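Local structure of race-specific elicitor A4 (Passalora fulva, 6BN0) at residues A[52-61]-A[67-75]; A[3-12]-A[36-47]. The protein binds chitin through its CBM14 domain as a secreted fungal effector and triggers a hypersensitive response in tomato genotypes carrying Cf-4. All blocks are in the same frame, centred on the assembly; numbering follows the deposited sequence.

Interaction 1 of 2, residues A[52-61]-A[67-75]. With NAG (2-acetamido-2-deoxy-beta-D-glucopyranose), chain E; NAG (2-acetamido-2-deoxy-beta-D-glucopyranose), chain F; NAG (2-acetamido-2-deoxy-beta-D-glucopyranose), chain B; NAG (2-acetamido-2-deoxy-beta-D-glucopyranose), chain C.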
loop_
_atom_site.group_PDB
_atom_site.type_symbol
_atom_site.label_atom_id
_atom_site.label_comp_id
_atom_site.label_asym_id
_atom_site.label_seq_id
_atom_site.Cartn_x
_atom_site.Cartn_y
_atom_site.Cartn_z
ATOM N N CYS A 52 0.178 -0.951 -11.352
ATOM C CA CYS A 52 1.502 -0.677 -10.779
ATOM C C CYS A 52 1.982 0.716 -11.194
ATOM O O CYS A 52 1.493 1.287 -12.178
ATOM C CB CYS A 52 2.506 -1.743 -11.240
ATOM S SG CYS A 52 2.387 -3.377 -10.403
ATOM N N PRO A 53 2.906 1.317 -10.432
ATOM C CA PRO A 53 3.483 2.596 -10.861
ATOM C C PRO A 53 4.288 2.376 -12.121
ATOM O O PRO A 53 4.623 1.248 -12.453
ATOM C CB PRO A 53 4.403 3.021 -9.692
ATOM C CG PRO A 53 3.796 2.321 -8.493
ATOM C CD PRO A 53 3.350 0.971 -9.063
ATOM N N LYS A 54 4.558 3.479 -12.832
ATOM C CA LYS A 54 5.364 3.459 -14.040
ATOM C C LYS A 54 6.655 2.682 -13.846
ATOM O O LYS A 54 7.413 2.944 -12.907
ATOM C CB LYS A 54 5.671 4.896 -14.466
ATOM C CG LYS A 54 6.459 5.028 -15.786
ATOM C CD LYS A 54 6.677 6.541 -16.105
ATOM C CE LYS A 54 7.431 6.734 -17.407
ATOM N NZ LYS A 54 7.698 8.188 -17.747
ATOM N N GLY A 55 6.909 1.724 -14.742
ATOM C CA GLY A 55 8.183 1.021 -14.766
ATOM C C GLY A 55 8.214 -0.266 -13.948
ATOM O O GLY A 55 9.181 -1.033 -14.055
ATOM N N LEU A 56 7.198 -0.519 -13.138
ATOM C CA LEU A 56 7.199 -1.623 -12.187
ATOM C C LEU A 56 6.278 -2.739 -12.653
ATOM O O LEU A 56 5.353 -2.533 -13.455
ATOM C CB LEU A 56 6.749 -1.160 -10.803
ATOM C CG LEU A 56 7.656 -0.038 -10.265
ATOM C CD1 LEU A 56 7.347 0.221 -8.767
ATOM C CD2 LEU A 56 9.153 -0.424 -10.445
ATOM N N GLN A 57 6.526 -3.919 -12.107
ATOM C CA GLN A 57 5.766 -5.107 -12.485
ATOM C C GLN A 57 5.433 -5.895 -11.224
ATOM O O GLN A 57 6.152 -5.800 -10.224
ATOM C CB GLN A 57 6.546 -6.016 -13.456
ATOM C CG GLN A 57 6.873 -5.380 -14.830
ATOM C CD GLN A 57 7.626 -6.336 -15.722
ATOM O OE1 GLN A 57 8.204 -7.294 -15.241
ATOM N NE2 GLN A 57 7.666 -6.054 -17.007
ATOM N N TRP A 58 4.324 -6.648 -11.277
ATOM C CA TRP A 58 3.842 -7.388 -10.112
ATOM C C TRP A 58 4.889 -8.402 -9.651
ATOM O O TRP A 58 5.415 -9.176 -10.460
ATOM C CB TRP A 58 2.524 -8.142 -10.451
ATOM C CG TRP A 58 1.956 -8.811 -9.215
ATOM C CD1 TRP A 58 1.763 -10.158 -9.004
ATOM C CD2 TRP A 58 1.553 -8.146 -8.007
ATOM N NE1 TRP A 58 1.220 -10.367 -7.743
ATOM C CE2 TRP A 58 1.104 -9.150 -7.104
ATOM C CE3 TRP A 58 1.524 -6.800 -7.602
ATOM C CZ2 TRP A 58 0.627 -8.850 -5.816
ATOM C CZ3 TRP A 58 1.047 -6.499 -6.301
ATOM C CH2 TRP A 58 0.592 -7.527 -5.431
ATOM N N ASN A 59 5.138 -8.440 -8.339
ATOM C CA ASN A 59 6.003 -9.442 -7.702
ATOM C C ASN A 59 5.121 -10.296 -6.778
ATOM O O ASN A 59 4.800 -9.901 -5.649
ATOM C CB ASN A 59 7.164 -8.751 -6.960
ATOM C CG ASN A 59 8.165 -9.726 -6.362
ATOM O OD1 ASN A 59 9.247 -9.309 -5.916
ATOM N ND2 ASN A 59 7.806 -10.991 -6.283
ATOM N N ASP A 60 4.722 -11.461 -7.270
ATOM C CA ASP A 60 3.812 -12.358 -6.564
ATOM C C ASP A 60 4.518 -13.231 -5.545
ATOM O O ASP A 60 3.878 -14.109 -4.954
ATOM C CB ASP A 60 3.082 -13.255 -7.571
ATOM C CG ASP A 60 1.750 -13.782 -7.032
ATOM O OD1 ASP A 60 1.476 -15.001 -7.148
ATOM O OD2 ASP A 60 0.966 -12.955 -6.509
ATOM N N ASN A 61 5.819 -13.058 -5.346
ATOM C CA ASN A 61 6.538 -13.946 -4.434
ATOM C C ASN A 61 6.046 -13.799 -2.989
ATOM O O ASN A 61 5.604 -12.734 -2.555
ATOM C CB ASN A 61 8.045 -13.671 -4.495
ATOM C CG ASN A 61 8.733 -14.397 -5.631
ATOM O OD1 ASN A 61 8.626 -15.617 -5.756
ATOM N ND2 ASN A 61 9.442 -13.651 -6.475
ATOM N N CYS A 67 4.388 -4.241 -6.288
ATOM C CA CYS A 67 5.008 -3.886 -7.560
ATOM C C CYS A 67 6.514 -3.685 -7.390
ATOM O O CYS A 67 6.970 -3.129 -6.385
ATOM C CB CYS A 67 4.328 -2.630 -8.100
ATOM S SG CYS A 67 2.557 -2.825 -8.330
ATOM N N ASP A 68 7.299 -4.149 -8.364
ATOM C CA ASP A 68 8.754 -4.278 -8.175
ATOM C C ASP A 68 9.468 -3.979 -9.483
ATOM O O ASP A 68 8.831 -3.876 -10.539
ATOM C CB ASP A 68 9.130 -5.701 -7.667
ATOM C CG ASP A 68 10.307 -5.685 -6.634
ATOM O OD1 ASP A 68 11.137 -4.760 -6.643
ATOM O OD2 ASP A 68 10.384 -6.565 -5.761
ATOM N N TYR A 69 10.804 -3.842 -9.414
ATOM C CA TYR A 69 11.561 -3.683 -10.650
ATOM C C TYR A 69 11.403 -4.940 -11.497
ATOM O O TYR A 69 11.328 -6.063 -10.947
ATOM C CB TYR A 69 13.061 -3.411 -10.399
ATOM C CG TYR A 69 13.272 -2.193 -9.536
ATOM C CD1 TYR A 69 13.009 -0.921 -10.025
ATOM C CD2 TYR A 69 13.716 -2.320 -8.219
ATOM C CE1 TYR A 69 13.203 0.198 -9.244
ATOM C CE2 TYR A 69 13.912 -1.213 -7.435
ATOM C CZ TYR A 69 13.655 0.040 -7.947
ATOM O OH TYR A 69 13.837 1.153 -7.158
ATOM N N PRO A 70 11.376 -4.800 -12.827
ATOM C CA PRO A 70 11.150 -5.988 -13.692
ATOM C C PRO A 70 12.077 -7.156 -13.437
ATOM O O PRO A 70 11.605 -8.300 -13.422
ATOM C CB PRO A 70 11.324 -5.411 -15.104
ATOM C CG PRO A 70 10.779 -3.957 -14.945
ATOM C CD PRO A 70 11.341 -3.529 -13.582
ATOM N N ASN A 71 13.368 -6.925 -13.206
ATOM C CA ASN A 71 14.265 -8.045 -12.945
ATOM C C ASN A 71 13.944 -8.790 -11.647
ATOM O O ASN A 71 14.476 -9.878 -11.437
ATOM C CB ASN A 71 15.716 -7.564 -12.917
ATOM C CG ASN A 71 16.002 -6.708 -11.724
ATOM O OD1 ASN A 71 15.298 -5.739 -11.459
ATOM N ND2 ASN A 71 17.027 -7.078 -10.968
ATOM N N LEU A 72 13.088 -8.257 -10.779
ATOM C CA LEU A 72 12.675 -8.961 -9.576
ATOM C C LEU A 72 11.227 -9.401 -9.632
ATOM O O LEU A 72 10.738 -9.995 -8.669
ATOM C CB LEU A 72 12.862 -8.087 -8.324
ATOM C CG LEU A 72 14.280 -7.589 -8.102
ATOM C CD1 LEU A 72 14.310 -6.512 -6.984
ATOM C CD2 LEU A 72 15.143 -8.794 -7.788
ATOM N N SER A 73 10.527 -9.118 -10.717
ATOM C CA SER A 73 9.110 -9.414 -10.762
ATOM C C SER A 73 8.888 -10.866 -11.138
ATOM O O SER A 73 9.797 -11.561 -11.582
ATOM C CB SER A 73 8.403 -8.524 -11.782
ATOM O OG SER A 73 8.630 -9.067 -13.083
ATOM N N THR A 74 7.641 -11.308 -11.000
ATOM C CA THR A 74 7.254 -12.652 -11.404
ATOM C C THR A 74 6.560 -12.652 -12.784
ATOM O O THR A 74 5.867 -13.607 -13.143
ATOM C CB THR A 74 6.376 -13.301 -10.321
ATOM O OG1 THR A 74 5.317 -12.407 -9.974
ATOM C CG2 THR A 74 7.184 -13.680 -9.037
ATOM N N CYS A 75 6.744 -11.605 -13.564
ATOM C CA CYS A 75 6.243 -11.595 -14.926
ATOM C C CYS A 75 6.734 -12.862 -15.640
ATOM O O CYS A 75 7.928 -13.183 -15.563
ATOM C CB CYS A 75 6.737 -10.340 -15.663
ATOM S SG CYS A 75 5.971 -10.064 -17.348
HETATM C C1 NAG E . 11.777 -1.002 -2.052
HETATM C C2 NAG E . 12.434 -0.583 -3.361
HETATM C C3 NAG E . 13.967 -0.758 -3.291
HETATM C C4 NAG E . 14.510 -0.099 -2.022
HETATM C C5 NAG E . 13.706 -0.496 -0.784
HETATM C C6 NAG E . 14.121 0.283 0.439
HETATM C C7 NAG E . 11.159 -0.572 -5.414
HETATM C C8 NAG E . 10.557 -1.340 -6.572
HETATM N N2 NAG E . 11.842 -1.268 -4.511
HETATM O O3 NAG E . 14.581 -0.104 -4.404
HETATM O O4 NAG E . 15.875 -0.429 -1.781
HETATM O O5 NAG E . 12.307 -0.244 -0.995
HETATM O O6 NAG E . 13.328 -0.045 1.569
HETATM O O7 NAG E . 11.056 0.638 -5.322
HETATM C C1 NAG F . 11.111 3.461 -3.649
HETATM C C2 NAG F . 11.889 4.042 -4.838
HETATM C C3 NAG F . 13.394 3.988 -4.582
HETATM C C4 NAG F . 13.751 4.587 -3.227
HETATM C C5 NAG F . 12.916 3.926 -2.128
HETATM C C6 NAG F . 13.114 4.540 -0.766
HETATM C C7 NAG F . 10.978 3.816 -7.126
HETATM C C8 NAG F . 10.731 2.856 -8.273
HETATM N N2 NAG F . 11.571 3.294 -6.045
HETATM O O3 NAG F . 14.067 4.685 -5.628
HETATM O O4 NAG F . 15.117 4.296 -2.954
HETATM O O5 NAG F . 11.529 4.080 -2.437
HETATM O O6 NAG F . 12.414 3.775 0.207
HETATM O O7 NAG F . 10.650 4.995 -7.186
HETATM C C1 NAG B . 0.982 2.311 -2.304
HETATM C C2 NAG B . 1.879 2.286 -3.541
HETATM C C3 NAG B . 3.346 2.093 -3.150
HETATM C C4 NAG B . 3.754 3.044 -2.028
HETATM C C5 NAG B . 2.746 2.999 -0.893
HETATM C C6 NAG B . 3.066 4.060 0.147
HETATM C C7 NAG B . 1.069 1.420 -5.679
HETATM C C8 NAG B . 0.700 0.179 -6.468
HETATM N N2 NAG B . 1.468 1.214 -4.425
HETATM O O3 NAG B . 4.168 2.328 -4.290
HETATM O O4 NAG B . 4.983 2.652 -1.411
HETATM O O5 NAG B . 1.437 3.290 -1.407
HETATM O O6 NAG B . 2.111 4.083 1.195
HETATM O O7 NAG B . 0.970 2.557 -6.153
HETATM C C1 NAG C . 6.826 -0.870 -0.136
HETATM C C2 NAG C . 8.079 -0.922 0.768
HETATM C C3 NAG C . 9.344 -0.548 -0.033
HETATM C C4 NAG C . 9.412 -1.300 -1.353
HETATM C C5 NAG C . 8.101 -1.137 -2.123
HETATM C C6 NAG C . 8.094 -1.911 -3.435
HETATM C C7 NAG C . 8.096 -0.348 3.163
HETATM C C8 NAG C . 7.887 0.746 4.181
HETATM N N2 NAG C . 7.913 -0.000 1.884
HETATM O O3 NAG C . 10.473 -0.862 0.775
HETATM O O4 NAG C . 10.385 -0.747 -2.235
HETATM O O5 NAG C . 7.043 -1.642 -1.316
HETATM O O6 NAG C . 6.819 -1.857 -4.069
HETATM O O7 NAG C . 8.416 -1.490 3.486
HETATM O O HOH W 1 10.513 -8.771 -16.321
#

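Interaction 2 of 2, residues A[3-12]-A[36-47]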
loop_
_atom_site.group_PDB
_atom_site.type_symbol
_atom_site.label_atom_id
_atom_site.label_comp_id
_atom_site.label_asym_id
_atom_site.label_seq_id
_atom_site.Cartn_x
_atom_site.Cartn_y
_atom_site.Cartn_z
ATOM N N TYR A 3 -12.952 -13.594 -14.635
ATOM C CA TYR A 3 -11.801 -14.171 -13.959
ATOM C C TYR A 3 -11.758 -13.683 -12.518
ATOM O O TYR A 3 -11.914 -12.494 -12.260
ATOM C CB TYR A 3 -10.510 -13.789 -14.701
ATOM C CG TYR A 3 -9.276 -14.363 -14.061
ATOM C CD1 TYR A 3 -8.912 -15.686 -14.284
ATOM C CD2 TYR A 3 -8.488 -13.597 -13.196
ATOM C CE1 TYR A 3 -7.774 -16.250 -13.705
ATOM C CE2 TYR A 3 -7.348 -14.162 -12.592
ATOM C CZ TYR A 3 -6.995 -15.474 -12.852
ATOM O OH TYR A 3 -5.872 -16.000 -12.251
ATOM N N ASN A 4 -11.570 -14.595 -11.565
ATOM C CA ASN A 4 -11.677 -14.232 -10.146
ATOM C C ASN A 4 -10.778 -15.130 -9.302
ATOM O O ASN A 4 -11.166 -16.250 -8.935
ATOM C CB ASN A 4 -13.117 -14.318 -9.664
ATOM C CG ASN A 4 -13.282 -13.867 -8.195
ATOM O OD1 ASN A 4 -14.409 -13.807 -7.685
ATOM N ND2 ASN A 4 -12.181 -13.605 -7.517
ATOM N N PRO A 5 -9.560 -14.686 -8.998
ATOM C CA PRO A 5 -8.603 -15.530 -8.263
ATOM C C PRO A 5 -8.694 -15.382 -6.748
ATOM O O PRO A 5 -7.798 -15.868 -6.050
ATOM C CB PRO A 5 -7.256 -14.975 -8.763
ATOM C CG PRO A 5 -7.531 -13.450 -8.830
ATOM C CD PRO A 5 -8.982 -13.367 -9.350
ATOM N N CYS A 6 -9.722 -14.701 -6.245
ATOM C CA CYS A 6 -9.862 -14.389 -4.807
ATOM C C CYS A 6 -10.209 -15.661 -4.057
ATOM O O CYS A 6 -11.341 -16.139 -4.117
ATOM C CB CYS A 6 -10.950 -13.336 -4.602
ATOM S SG CYS A 6 -10.595 -11.832 -5.551
ATOM N N LYS A 7 -9.242 -16.250 -3.375
ATOM C CA LYS A 7 -9.524 -17.503 -2.670
ATOM C C LYS A 7 -10.353 -17.248 -1.420
ATOM O O LYS A 7 -9.965 -16.438 -0.576
ATOM C CB LYS A 7 -8.248 -18.200 -2.272
ATOM C CG LYS A 7 -7.446 -18.638 -3.423
ATOM C CD LYS A 7 -6.594 -19.823 -3.114
ATOM C CE LYS A 7 -5.151 -19.476 -3.232
ATOM N NZ LYS A 7 -4.527 -20.105 -4.395
ATOM N N PRO A 8 -11.481 -17.928 -1.266
ATOM C CA PRO A 8 -12.399 -17.639 -0.156
ATOM C C PRO A 8 -11.766 -17.669 1.227
ATOM O O PRO A 8 -12.090 -16.830 2.069
ATOM C CB PRO A 8 -13.438 -18.770 -0.287
ATOM C CG PRO A 8 -13.366 -19.189 -1.675
ATOM C CD PRO A 8 -11.979 -18.982 -2.154
ATOM N N GLN A 9 -10.911 -18.654 1.502
ATOM C CA GLN A 9 -10.304 -18.734 2.822
ATOM C C GLN A 9 -9.409 -17.533 3.079
ATOM O O GLN A 9 -9.293 -17.066 4.224
ATOM C CB GLN A 9 -9.499 -20.022 2.959
ATOM C CG GLN A 9 -9.220 -20.364 4.411
ATOM C CD GLN A 9 -10.517 -20.548 5.193
ATOM O OE1 GLN A 9 -11.323 -21.429 4.877
ATOM N NE2 GLN A 9 -10.735 -19.703 6.201
ATOM N N GLU A 10 -8.718 -17.062 2.037
ATOM C CA GLU A 10 -7.903 -15.861 2.199
ATOM C C GLU A 10 -8.796 -14.670 2.490
ATOM O O GLU A 10 -8.482 -13.843 3.355
ATOM C CB GLU A 10 -7.035 -15.630 0.951
ATOM C CG GLU A 10 -6.413 -14.222 0.767
ATOM C CD GLU A 10 -5.108 -14.033 1.536
ATOM O OE1 GLU A 10 -4.769 -14.937 2.330
ATOM O OE2 GLU A 10 -4.429 -12.980 1.370
ATOM N N VAL A 11 -9.964 -14.618 1.847
ATOM C CA VAL A 11 -10.874 -13.503 2.088
ATOM C C VAL A 11 -11.422 -13.556 3.510
ATOM O O VAL A 11 -11.435 -12.548 4.224
ATOM C CB VAL A 11 -11.987 -13.522 1.022
ATOM C CG1 VAL A 11 -13.004 -12.386 1.243
ATOM C CG2 VAL A 11 -11.347 -13.419 -0.392
ATOM N N ILE A 12 -11.840 -14.740 3.960
ATOM C CA ILE A 12 -12.409 -14.879 5.297
ATOM C C ILE A 12 -11.357 -14.592 6.369
ATOM O O ILE A 12 -11.652 -14.000 7.411
ATOM C CB ILE A 12 -12.997 -16.303 5.454
ATOM C CG1 ILE A 12 -14.228 -16.520 4.562
ATOM C CG2 ILE A 12 -13.309 -16.612 6.916
ATOM C CD1 ILE A 12 -14.658 -18.004 4.447
ATOM N N CYS A 36 -8.831 -8.040 -4.175
ATOM C CA CYS A 36 -10.170 -8.551 -3.890
ATOM C C CYS A 36 -10.896 -7.641 -2.899
ATOM O O CYS A 36 -10.322 -7.235 -1.892
ATOM C CB CYS A 36 -10.063 -9.973 -3.337
ATOM S SG CYS A 36 -9.107 -11.024 -4.444
ATOM N N VAL A 37 -12.151 -7.327 -3.185
ATOM C CA VAL A 37 -12.973 -6.543 -2.273
ATOM C C VAL A 37 -14.008 -7.487 -1.672
ATOM O O VAL A 37 -14.872 -7.993 -2.395
ATOM C CB VAL A 37 -13.653 -5.364 -2.984
ATOM C CG1 VAL A 37 -14.648 -4.646 -2.035
ATOM C CG2 VAL A 37 -12.594 -4.386 -3.572
ATOM N N PRO A 38 -13.988 -7.732 -0.363
ATOM C CA PRO A 38 -14.976 -8.659 0.223
ATOM C C PRO A 38 -16.399 -8.201 -0.023
ATOM O O PRO A 38 -16.702 -7.015 0.047
ATOM C CB PRO A 38 -14.635 -8.660 1.731
ATOM C CG PRO A 38 -13.160 -8.311 1.754
ATOM C CD PRO A 38 -12.983 -7.291 0.625
ATOM N N LEU A 39 -17.277 -9.150 -0.350
ATOM C CA LEU A 39 -18.679 -8.832 -0.570
ATOM C C LEU A 39 -19.587 -9.366 0.516
ATOM O O LEU A 39 -20.729 -8.912 0.619
ATOM C CB LEU A 39 -19.163 -9.377 -1.927
ATOM C CG LEU A 39 -18.518 -8.684 -3.129
ATOM C CD1 LEU A 39 -18.956 -9.330 -4.463
ATOM C CD2 LEU A 39 -18.810 -7.181 -3.106
ATOM N N ASP A 40 -19.109 -10.299 1.329
ATOM C CA ASP A 40 -19.927 -10.896 2.377
ATOM C C ASP A 40 -19.013 -11.627 3.351
ATOM O O ASP A 40 -17.788 -11.659 3.190
ATOM C CB ASP A 40 -20.984 -11.845 1.793
ATOM C CG ASP A 40 -20.374 -12.951 0.927
ATOM O OD1 ASP A 40 -19.205 -13.351 1.164
ATOM O OD2 ASP A 40 -21.079 -13.444 0.019
ATOM N N GLU A 41 -19.636 -12.266 4.338
ATOM C CA GLU A 41 -18.935 -12.956 5.409
ATOM C C GLU A 41 -18.408 -14.327 5.003
ATOM O O GLU A 41 -17.623 -14.911 5.753
ATOM C CB GLU A 41 -19.887 -13.115 6.601
ATOM C CG GLU A 41 -19.249 -12.962 7.959
ATOM C CD GLU A 41 -20.288 -12.731 9.061
ATOM O OE1 GLU A 41 -20.986 -13.694 9.462
ATOM O OE2 GLU A 41 -20.412 -11.577 9.524
ATOM N N VAL A 42 -18.826 -14.860 3.855
ATOM C CA VAL A 42 -18.548 -16.245 3.501
ATOM C C VAL A 42 -17.434 -16.353 2.465
ATOM O O VAL A 42 -17.215 -17.430 1.908
ATOM C CB VAL A 42 -19.821 -16.972 3.024
ATOM C CG1 VAL A 42 -20.715 -17.320 4.216
ATOM C CG2 VAL A 42 -20.593 -16.131 2.002
ATOM N N GLY A 43 -16.714 -15.269 2.209
ATOM C CA GLY A 43 -15.509 -15.345 1.416
ATOM C C GLY A 43 -15.657 -14.913 -0.023
ATOM O O GLY A 43 -14.671 -14.963 -0.767
ATOM N N ASN A 44 -16.841 -14.487 -0.444
ATOM C CA ASN A 44 -16.993 -13.988 -1.803
ATOM C C ASN A 44 -16.435 -12.585 -1.912
ATOM O O ASN A 44 -16.498 -11.794 -0.970
ATOM C CB ASN A 44 -18.451 -14.020 -2.239
ATOM C CG ASN A 44 -18.993 -15.416 -2.276
ATOM O OD1 ASN A 44 -18.429 -16.283 -2.933
ATOM N ND2 ASN A 44 -20.084 -15.651 -1.562
ATOM N N ALA A 45 -15.858 -12.282 -3.070
ATOM C CA ALA A 45 -15.174 -11.023 -3.252
ATOM C C ALA A 45 -15.218 -10.620 -4.711
ATOM O O ALA A 45 -15.358 -11.459 -5.615
ATOM C CB ALA A 45 -13.734 -11.100 -2.773
ATOM N N LYS A 46 -15.157 -9.314 -4.915
ATOM C CA LYS A 46 -15.117 -8.738 -6.246
ATOM C C LYS A 46 -13.658 -8.519 -6.613
ATOM O O LYS A 46 -12.931 -7.879 -5.836
ATOM C CB LYS A 46 -15.876 -7.409 -6.293
ATOM C CG LYS A 46 -15.616 -6.617 -7.547
ATOM C CD LYS A 46 -15.682 -5.164 -7.285
ATOM C CE LYS A 46 -16.869 -4.575 -7.926
ATOM N NZ LYS A 46 -16.584 -4.401 -9.375
ATOM N N PRO A 47 -13.173 -9.092 -7.710
ATOM C CA PRO A 47 -11.798 -8.819 -8.147
ATOM C C PRO A 47 -11.709 -7.459 -8.816
ATOM O O PRO A 47 -12.563 -7.094 -9.621
ATOM C CB PRO A 47 -11.521 -9.947 -9.151
ATOM C CG PRO A 47 -12.879 -10.339 -9.667
ATOM C CD PRO A 47 -13.885 -10.030 -8.596
#

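Interaction 1 of 2, residues A[52-61]-A[67-75]
C52 and C67 are joined by a disulfide (chi3 -81°), which ties the loop 52-56 to the second strand of a small antiparallel hairpin. The dense part of the contact begins there. Q57 and D68 form a hydrogen-bonded antiparallel pair: Q57 N donates to D68 O at 2.8 Å, and D68 N returns a 2.7 Å bond to Q57 O. The next pair, W58 with C67, is non-hydrogen-bonded; C67 SG lies at the edge of the W58 six-membered ring, 5.5 Å from its centroid, and Y33 stacks on that indole. Farther along, T74 N reaches W58 O (3.1 Å), while T74 OG1, placed by a chi1 of 51°, accepts D60 N at 2.9 Å in a nearly straight bond (167°). D60 OD2 in turn takes the W58 NE1 proton in the indole plane, which fixes how the ring is turned. Q57, extended beyond CG, brings OE1 within 2.8 Å of S73 OG, and buried L56 sets CD2 against Y69 CD1 at 3.9 Å.

The solvent side is looser, formed by exposed P70 and L72 and by the end of Q57, which crosses P70 at about a right angle; a water bridges Q57 OE1 to P70 O.

Disulfide, backbone bonds and side-chain acceptors together fix the strands, presenting the C67 carbonyl and, just beyond the strand, the Y69 phenol to chitin. O6 of the chain C sugar bonds C67 O; the chain E sugar lays its methyl C8 over one Y69 face, and its O3 hydrogen-bonds Y69 OH (3.1 Å).

Interaction 2 of 2, residues A[3-12]-A[36-47]
The covalent link comes first: C6 and C36 form a disulfide with a chi3 of -91°, fastening the N-terminal loop to strand 32-38. C6 CB also rests on A45 CB at 4.0 Å.

Apolar packing centres on V11, whose two methyls diverge: CG1, anti to the backbone N (chi1 179°), meets P38 CB at 4.1 Å, and CG2 meets A45 CB at 4.1 Å. Other van der Waals contacts flank it. I12 CG1 lies 3.6 Å from G43 CA, and I12 CD1 reaches V42 O. At the other end N4 crosses the P47 ring at about a right angle, with N4 CG 3.8 Å from P47 CG.

No clear conventional hydrogen bond joins the two segments; the polar element between them is a CA-H...O contact from P8 CA to G43 O at 3.6 Å. Within 36-47, the turn carrying G43 is braced by D40, whose OD1 accepts V42 N and N44 N from opposite faces of the carboxylate plane, the first closing an Asx turn.

Helix 8-14 therefore packs by its first turn against the 39-44 loop and the strand ends beside it, P38 and A45, while Y24 of strand 23-25 touches P5, E10 and C36, and I34 touches Y3, P5 and P47.

Interactions 1 and 2 lie on opposite sides of the chain's centre, with their own centres about 24 Å apart and their nearest atoms about 8 Å apart, so they do not touch. They follow one another along the chain: strand 45-51, which interaction 2 engages at its start, leads into the loop and strand 57-59 of interaction 1. The bound chitin sugars relate them functionally. C36 and C67 belong to the same glycan pocket, V37 and C67 to the other, and Y33, which stacks on W58, lines both. Each contact contains a disulfide, C6-C36 or C52-C67, with one pocket cysteine: C36 lines one pocket and C67 lines both.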